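PDB 6NOR: putative NAD dependent dehydrogenase from Micromonospora echinospora, which binds NAD and probably acts as an oxidoreductase of the GFO/IDH/MocA family in the biosynthesis of gentamicin. Local coordinates for residues L276-T286 and G299-N310. Residues are numbered along the deposited sequence; the frame is centred on the assembly and turned at random.
Sequences LWQGMGVEAYT and GWLRPEWEWIRN
Met-280 runs along the indole of Trp-305, one atom after another. Its CB lies against the pyrrole side of the ring, and CG settles 3.3 Å from NE1 of Trp-305. SD comes next, over the face of the five-membered ring in a Met-aromatic contact, 4.3 Å from its centroid, and also takes a weak hydrogen bond from the Trp-305 backbone N. CE ends against CB and ND2 of Asn-310, whose amide in turn donates to Trp-305 O. With CG between its backbone N and carbonyl carbon (chi1 54°), Trp-305 turns its indole back so that NE1 meets Met-280 O at 2.9 Å, on a lone pair and nearly in the ring plane. That bond limits rotation of the indole about chi2, with the sulfur over one face. Nearby, CB of Trp-307 meets the edge of Trp-277, and its ring packs on the NAD-binding residues Phe-34 and Tyr-313.

Further along, antiparallel pairing takes over. Ala-284 and Leu-301 form a hydrogen-bonded pair, the Leu-301 N to Ala-284 O bond being short at 2.8 Å and almost straight (176°). At the non-hydrogen-bonded pair, CB of Tyr-285 sits over the six-membered ring of Trp-300, 3.7 Å from its centroid, while the phenol turns its edge to the five-membered ring, planes 50° apart. Replacing Trp-300 by an alanine would probably leave one side of Tyr-285 uncovered and Gly-257 O of the third subunit without its indole donor.

Strand 282-286 also pairs with a strand of the second subunit. Backbone bonds thus hold the strand end and a sulfur-and-indole grip the other, while the charges of Glu-283 and Arg-302 are met across the interface, by Arg-302 and Glu-283 of the third subunit respectively.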
loop_
_atom_site.group_PDB
_atom_site.type_symbol
_atom_site.label_atom_id
_atom_site.label_comp_id
_atom_site.label_asym_id
_atom_site.label_seq_id
_atom_site.Cartn_x
_atom_site.Cartn_y
_atom_site.Cartn_z
ATOM N N LEU A 276 -4.568 -11.510 2.648
ATOM C CA LEU A 276 -3.717 -12.690 2.524
ATOM C C LEU A 276 -2.728 -12.596 1.365
ATOM O O LEU A 276 -1.521 -12.578 1.580
ATOM C CB LEU A 276 -4.567 -13.943 2.366
ATOM C CG LEU A 276 -3.816 -15.267 2.394
ATOM C CD1 LEU A 276 -3.040 -15.402 3.688
ATOM C CD2 LEU A 276 -4.758 -16.449 2.210
ATOM N N TRP A 277 -3.248 -12.550 0.145
ATOM C CA TRP A 277 -2.418 -12.604 -1.060
ATOM C C TRP A 277 -1.779 -11.269 -1.457
ATOM O O TRP A 277 -0.695 -11.275 -2.025
ATOM C CB TRP A 277 -3.237 -13.143 -2.229
ATOM C CG TRP A 277 -3.790 -14.494 -1.920
ATOM C CD1 TRP A 277 -5.094 -14.828 -1.724
ATOM C CD2 TRP A 277 -3.034 -15.677 -1.698
ATOM N NE1 TRP A 277 -5.204 -16.160 -1.410
ATOM C CE2 TRP A 277 -3.947 -16.704 -1.386
ATOM C CE3 TRP A 277 -1.667 -15.976 -1.740
ATOM C CZ2 TRP A 277 -3.539 -18.013 -1.137
ATOM C CZ3 TRP A 277 -1.267 -17.278 -1.485
ATOM C CH2 TRP A 277 -2.202 -18.278 -1.188
ATOM N N GLN A 278 -2.428 -10.140 -1.146
ATOM C CA GLN A 278 -1.850 -8.822 -1.447
ATOM C C GLN A 278 -1.204 -8.203 -0.207
ATOM O O GLN A 278 -0.817 -7.051 -0.227
ATOM C CB GLN A 278 -2.901 -7.847 -2.009
ATOM C CG GLN A 278 -3.374 -8.152 -3.421
ATOM C CD GLN A 278 -4.237 -9.410 -3.504
ATOM O OE1 GLN A 278 -5.267 -9.523 -2.833
ATOM N NE2 GLN A 278 -3.811 -10.362 -4.318
ATOM N N GLY A 279 -1.094 -8.968 0.872
ATOM C CA GLY A 279 -0.463 -8.465 2.078
ATOM C C GLY A 279 0.765 -9.255 2.492
ATOM O O GLY A 279 1.076 -9.372 3.669
ATOM N N MET A 280 1.486 -9.793 1.523
ATOM C CA MET A 280 2.630 -10.601 1.864
ATOM C C MET A 280 3.932 -9.816 1.920
ATOM O O MET A 280 4.937 -10.343 2.361
ATOM C CB MET A 280 2.735 -11.776 0.906
ATOM C CG MET A 280 2.296 -13.010 1.635
ATOM S SD MET A 280 2.074 -14.506 0.744
ATOM C CE MET A 280 0.885 -15.302 1.795
ATOM N N GLY A 281 3.897 -8.550 1.510
ATOM C CA GLY A 281 5.017 -7.646 1.698
ATOM C C GLY A 281 6.173 -7.843 0.733
ATOM O O GLY A 281 7.259 -7.344 0.967
ATOM N N VAL A 282 5.951 -8.580 -0.347
ATOM C CA VAL A 282 6.973 -8.733 -1.379
ATOM C C VAL A 282 6.473 -8.152 -2.691
ATOM O O VAL A 282 5.355 -8.426 -3.105
ATOM C CB VAL A 282 7.359 -10.214 -1.585
ATOM C CG1 VAL A 282 8.407 -10.371 -2.670
ATOM C CG2 VAL A 282 7.845 -10.799 -0.301
ATOM N N GLU A 283 7.287 -7.341 -3.343
ATOM C CA GLU A 283 6.922 -6.797 -4.650
ATOM C C GLU A 283 8.016 -7.031 -5.690
ATOM O O GLU A 283 9.204 -7.038 -5.384
ATOM C CB GLU A 283 6.615 -5.314 -4.540
ATOM C CG GLU A 283 5.525 -4.863 -5.454
ATOM C CD GLU A 283 5.195 -3.398 -5.284
ATOM O OE1 GLU A 283 5.745 -2.770 -4.357
ATOM O OE2 GLU A 283 4.379 -2.880 -6.077
ATOM N N ALA A 284 7.610 -7.252 -6.930
ATOM C CA ALA A 284 8.588 -7.469 -7.971
ATOM C C ALA A 284 8.127 -6.899 -9.296
ATOM O O ALA A 284 6.944 -6.755 -9.543
ATOM C CB ALA A 284 8.888 -8.924 -8.107
ATOM N N TYR A 285 9.082 -6.559 -10.145
ATOM C CA TYR A 285 8.770 -6.181 -11.499
ATOM C C TYR A 285 9.775 -6.834 -12.403
ATOM O O TYR A 285 10.936 -6.921 -12.057
ATOM C CB TYR A 285 8.783 -4.649 -11.694
ATOM C CG TYR A 285 8.571 -4.285 -13.143
ATOM C CD1 TYR A 285 9.651 -4.190 -14.026
ATOM C CD2 TYR A 285 7.294 -4.113 -13.651
ATOM C CE1 TYR A 285 9.461 -3.908 -15.359
ATOM C CE2 TYR A 285 7.091 -3.817 -14.983
ATOM C CZ TYR A 285 8.184 -3.720 -15.837
ATOM O OH TYR A 285 8.006 -3.450 -17.172
ATOM N N THR A 286 9.339 -7.289 -13.568
ATOM C CA THR A 286 10.293 -7.640 -14.609
ATOM C C THR A 286 9.798 -7.292 -16.014
ATOM O O THR A 286 8.602 -7.311 -16.288
ATOM C CB THR A 286 10.651 -9.133 -14.571
ATOM O OG1 THR A 286 11.672 -9.394 -15.534
ATOM C CG2 THR A 286 9.444 -9.997 -14.864
ATOM N N GLY A 299 5.634 -8.207 -15.618
ATOM C CA GLY A 299 5.219 -6.895 -15.156
ATOM C C GLY A 299 5.322 -6.769 -13.643
ATOM O O GLY A 299 6.209 -7.343 -13.046
ATOM N N TRP A 300 4.422 -6.004 -13.039
ATOM C CA TRP A 300 4.384 -5.849 -11.595
ATOM C C TRP A 300 3.681 -7.027 -10.929
ATOM O O TRP A 300 2.550 -7.352 -11.271
ATOM C CB TRP A 300 3.697 -4.530 -11.208
ATOM C CG TRP A 300 4.629 -3.362 -11.367
ATOM C CD1 TRP A 300 4.703 -2.512 -12.427
ATOM C CD2 TRP A 300 5.647 -2.951 -10.453
ATOM N NE1 TRP A 300 5.695 -1.580 -12.225
ATOM C CE2 TRP A 300 6.295 -1.831 -11.021
ATOM C CE3 TRP A 300 6.075 -3.417 -9.209
ATOM C CZ2 TRP A 300 7.348 -1.172 -10.389
ATOM C CZ3 TRP A 300 7.122 -2.757 -8.578
ATOM C CH2 TRP A 300 7.742 -1.643 -9.171
ATOM N N LEU A 301 4.375 -7.678 -10.003
ATOM C CA LEU A 301 3.833 -8.821 -9.274
ATOM C C LEU A 301 3.840 -8.569 -7.785
ATOM O O LEU A 301 4.604 -7.734 -7.298
ATOM C CB LEU A 301 4.640 -10.077 -9.559
ATOM C CG LEU A 301 5.139 -10.186 -10.987
ATOM C CD1 LEU A 301 6.217 -11.230 -11.073
ATOM C CD2 LEU A 301 3.949 -10.537 -11.859
ATOM N N ARG A 302 2.984 -9.291 -7.071
ATOM C CA ARG A 302 3.103 -9.396 -5.630
ATOM C C ARG A 302 3.244 -10.868 -5.238
ATOM O O ARG A 302 2.283 -11.483 -4.810
ATOM C CB ARG A 302 1.900 -8.769 -4.927
ATOM C CG ARG A 302 1.817 -7.261 -5.008
ATOM C CD ARG A 302 0.589 -6.754 -4.273
ATOM N NE ARG A 302 -0.247 -5.876 -5.093
ATOM C CZ ARG A 302 -1.031 -6.290 -6.089
ATOM N NH1 ARG A 302 -1.755 -5.411 -6.766
ATOM N NH2 ARG A 302 -1.087 -7.581 -6.416
ATOM N N PRO A 303 4.452 -11.435 -5.387
ATOM C CA PRO A 303 4.692 -12.876 -5.213
ATOM C C PRO A 303 4.361 -13.389 -3.823
ATOM O O PRO A 303 4.561 -12.686 -2.843
ATOM C CB PRO A 303 6.193 -13.022 -5.468
ATOM C CG PRO A 303 6.579 -11.762 -6.201
ATOM C CD PRO A 303 5.700 -10.703 -5.633
ATOM N N GLU A 304 3.862 -14.617 -3.743
ATOM C CA GLU A 304 3.601 -15.226 -2.462
ATOM C C GLU A 304 4.885 -15.814 -1.915
ATOM O O GLU A 304 5.817 -16.114 -2.670
ATOM C CB GLU A 304 2.523 -16.313 -2.582
ATOM C CG GLU A 304 2.754 -17.333 -3.706
ATOM C CD GLU A 304 3.811 -18.401 -3.385
ATOM O OE1 GLU A 304 4.085 -18.649 -2.188
ATOM O OE2 GLU A 304 4.378 -18.988 -4.337
ATOM N N TRP A 305 4.929 -15.960 -0.598
ATOM C CA TRP A 305 5.912 -16.825 0.056
ATOM C C TRP A 305 5.152 -17.783 0.968
ATOM O O TRP A 305 4.108 -17.429 1.489
ATOM C CB TRP A 305 6.955 -16.011 0.843
ATOM C CG TRP A 305 6.361 -15.051 1.834
ATOM C CD1 TRP A 305 5.884 -13.796 1.571
ATOM C CD2 TRP A 305 6.217 -15.245 3.248
ATOM N NE1 TRP A 305 5.420 -13.214 2.733
ATOM C CE2 TRP A 305 5.613 -14.087 3.771
ATOM C CE3 TRP A 305 6.530 -16.299 4.117
ATOM C CZ2 TRP A 305 5.314 -13.949 5.123
ATOM C CZ3 TRP A 305 6.221 -16.170 5.457
ATOM C CH2 TRP A 305 5.622 -15.003 5.947
ATOM N N GLU A 306 5.682 -18.993 1.135
ATOM C CA GLU A 306 5.087 -20.050 1.948
ATOM C C GLU A 306 3.570 -20.146 1.830
ATOM O O GLU A 306 2.857 -20.077 2.829
ATOM C CB GLU A 306 5.483 -19.866 3.417
ATOM C CG GLU A 306 6.921 -20.247 3.715
ATOM C CD GLU A 306 7.252 -20.314 5.206
ATOM O OE1 GLU A 306 6.539 -19.710 6.033
ATOM O OE2 GLU A 306 8.252 -20.975 5.554
ATOM N N TRP A 307 3.074 -20.335 0.613
ATOM C CA TRP A 307 1.643 -20.235 0.388
ATOM C C TRP A 307 0.853 -21.307 1.145
ATOM O O TRP A 307 -0.256 -21.056 1.593
ATOM C CB TRP A 307 1.332 -20.259 -1.118
ATOM C CG TRP A 307 1.462 -21.566 -1.821
ATOM C CD1 TRP A 307 2.558 -22.044 -2.487
ATOM C CD2 TRP A 307 0.440 -22.556 -1.974
ATOM N NE1 TRP A 307 2.284 -23.282 -3.022
ATOM C CE2 TRP A 307 0.989 -23.614 -2.726
ATOM C CE3 TRP A 307 -0.884 -22.647 -1.542
ATOM C CZ2 TRP A 307 0.264 -24.757 -3.047
ATOM C CZ3 TRP A 307 -1.605 -23.779 -1.862
ATOM C CH2 TRP A 307 -1.028 -24.826 -2.600
ATOM N N ILE A 308 1.441 -22.484 1.333
ATOM C CA ILE A 308 0.752 -23.557 2.028
ATOM C C ILE A 308 0.605 -23.274 3.513
ATOM O O ILE A 308 -0.487 -23.343 4.052
ATOM C CB ILE A 308 1.468 -24.886 1.843
ATOM C CG1 ILE A 308 1.474 -25.279 0.364
ATOM C CG2 ILE A 308 0.792 -25.951 2.659
ATOM C CD1 ILE A 308 2.101 -26.656 0.082
ATOM N N ARG A 309 1.704 -22.952 4.173
ATOM C CA ARG A 309 1.638 -22.563 5.569
ATOM C C ARG A 309 0.807 -21.298 5.789
ATOM O O ARG A 309 0.020 -21.207 6.721
ATOM C CB ARG A 309 3.039 -22.352 6.119
ATOM C CG ARG A 309 3.083 -22.179 7.614
ATOM C CD ARG A 309 4.517 -21.942 8.096
ATOM N NE ARG A 309 4.557 -22.070 9.542
ATOM C CZ ARG A 309 4.176 -21.121 10.390
ATOM N NH1 ARG A 309 3.757 -19.949 9.941
ATOM N NH2 ARG A 309 4.224 -21.341 11.693
ATOM N N ASN A 310 0.976 -20.314 4.925
ATOM C CA ASN A 310 0.279 -19.064 5.115
ATOM C C ASN A 310 -1.215 -19.157 4.828
ATOM O O ASN A 310 -1.973 -18.344 5.323
ATOM C CB ASN A 310 0.925 -17.977 4.274
ATOM C CG ASN A 310 2.112 -17.361 4.964
ATOM O OD1 ASN A 310 2.151 -17.316 6.175
ATOM N ND2 ASN A 310 3.075 -16.872 4.203
HETATM O O HOH W 1 3.899 -10.090 -1.947
#